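Side-chain contact in microbial serine proteinases; subtilisin (Bacillus subtilis, PDB 2GKO), which probably hydrolyses peptide bonds in proteins as a cold-adapted, calcium-loaded serine protease of the subtilase family: residues A214-Y217 against V218-G222. Residues are numbered along the deposited sequence; the frame is centred on the assembly and turned at random.
Sequences AGDY and VIQKG. With CA (calcium ion), chain C.
V218 meets D216 through its N, which donates a weak hydrogen bond, 3.3 Å long, to OD1 of D216, and it shares a calcium ion with that residue through its carbonyl O, bound to the metal at 2.3 Å. That same OD1 is a ligand of the ion, at 2.4 Å, so one carboxylate oxygen serves both the metal and the turn of chain behind it. What carries it there is the first torsion of D216: CG sits between the backbone N and the carbonyl carbon (chi1 61°), which turns the carboxylate toward N of V218 and the ion. The V218 side chain is no ligand, but its CB lies 3.8 Å from OD2 of D216.

I219 points away from the preceding residues and packs on F303 and on R275 and Q279 of helix 271-283, while the next residue comes back to the metal. Q220 reaches in from the direction opposite to D216, its chain bent at chi2, and places OE1 2.3 Å from the calcium. The other half of the amide is used as well: NE2 donates to OD2 of D216 at 3.0 Å, meeting the syn side of the carboxylate but 21° out of its plane. Amide and carboxylate are thus tied together beside the ion, their planes 43° apart, which should fix which end of the amide faces the metal.

A water, O of T213 and OD1 of D223 complete the six ligands. This is a surface calcium-binding loop, set between strands 199-202 and 226-229 of the subtilase fold.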
loop_
_atom_site.group_PDB
_atom_site.type_symbol
_atom_site.label_atom_id
_atom_site.label_comp_id
_atom_site.label_asym_id
_atom_site.label_seq_id
_atom_site.Cartn_x
_atom_site.Cartn_y
_atom_site.Cartn_z
ATOM N N ALA A 214 21.569 -4.519 4.077
ATOM C CA ALA A 214 21.265 -3.273 3.372
ATOM C C ALA A 214 22.400 -2.885 2.415
ATOM O O ALA A 214 23.506 -3.386 2.534
ATOM C CB ALA A 214 21.015 -2.164 4.375
ATOM N N GLY A 215 22.101 -2.009 1.461
ATOM C CA GLY A 215 23.109 -1.393 0.615
ATOM C C GLY A 215 23.450 -2.181 -0.633
ATOM O O GLY A 215 24.375 -1.808 -1.340
ATOM N N ASP A 216 22.728 -3.260 -0.913
ATOM C CA ASP A 216 23.063 -4.136 -2.050
ATOM C C ASP A 216 22.070 -4.077 -3.225
ATOM O O ASP A 216 22.298 -4.698 -4.278
ATOM C CB ASP A 216 23.285 -5.572 -1.584
ATOM C CG ASP A 216 22.072 -6.186 -0.939
ATOM O OD1 ASP A 216 21.112 -5.442 -0.666
ATOM O OD2 ASP A 216 21.983 -7.401 -0.643
ATOM N N TYR A 217 20.993 -3.310 -3.062
ATOM C CA TYR A 217 19.943 -3.218 -4.066
ATOM C C TYR A 217 19.400 -4.601 -4.445
ATOM O O TYR A 217 19.038 -4.853 -5.601
ATOM C CB TYR A 217 20.428 -2.442 -5.292
ATOM C CG TYR A 217 20.511 -0.938 -5.108
ATOM C CD1 TYR A 217 21.741 -0.311 -4.892
ATOM C CD2 TYR A 217 19.378 -0.128 -5.173
ATOM C CE1 TYR A 217 21.837 1.049 -4.753
ATOM C CE2 TYR A 217 19.471 1.239 -5.032
ATOM C CZ TYR A 217 20.712 1.832 -4.813
ATOM O OH TYR A 217 20.843 3.207 -4.686
ATOM N N VAL A 218 19.334 -5.481 -3.459
ATOM C CA VAL A 218 18.750 -6.805 -3.601
ATOM C C VAL A 218 17.937 -7.069 -2.342
ATOM O O VAL A 218 18.463 -6.955 -1.237
ATOM C CB VAL A 218 19.842 -7.895 -3.733
ATOM C CG1 VAL A 218 19.245 -9.272 -3.690
ATOM C CG2 VAL A 218 20.652 -7.687 -5.016
ATOM N N ILE A 219 16.667 -7.417 -2.493
ATOM C CA ILE A 219 15.789 -7.579 -1.332
ATOM C C ILE A 219 15.897 -8.964 -0.722
ATOM O O ILE A 219 15.623 -9.972 -1.373
ATOM C CB ILE A 219 14.316 -7.286 -1.707
ATOM C CG1 ILE A 219 14.166 -5.854 -2.230
ATOM C CG2 ILE A 219 13.370 -7.637 -0.534
ATOM C CD1 ILE A 219 14.428 -4.747 -1.217
ATOM N N GLN A 220 16.289 -8.982 0.553
ATOM C CA GLN A 220 16.213 -10.146 1.400
ATOM C C GLN A 220 15.156 -9.905 2.461
ATOM O O GLN A 220 14.702 -8.775 2.639
ATOM C CB GLN A 220 17.570 -10.403 2.091
ATOM C CG GLN A 220 18.713 -10.758 1.127
ATOM C CD GLN A 220 19.515 -9.576 0.617
ATOM O OE1 GLN A 220 19.546 -8.515 1.216
ATOM N NE2 GLN A 220 20.202 -9.776 -0.513
ATOM N N LYS A 221 14.779 -10.974 3.146
ATOM C CA LYS A 221 13.957 -10.880 4.348
ATOM C C LYS A 221 14.560 -9.826 5.278
ATOM O O LYS A 221 15.769 -9.852 5.564
ATOM C CB LYS A 221 13.873 -12.245 5.041
ATOM C CG LYS A 221 12.906 -12.333 6.197
ATOM C CD LYS A 221 12.808 -13.744 6.741
ATOM C CE LYS A 221 11.746 -13.841 7.836
ATOM N NZ LYS A 221 11.572 -15.246 8.392
ATOM N N GLY A 222 13.735 -8.887 5.730
ATOM C CA GLY A 222 14.179 -7.842 6.645
ATOM C C GLY A 222 14.560 -6.503 6.033
ATOM O O GLY A 222 14.903 -5.561 6.743
HETATM CA CA CA C . 19.374 -6.286 0.753
HETATM O O HOH W 1 18.512 -4.043 0.517
#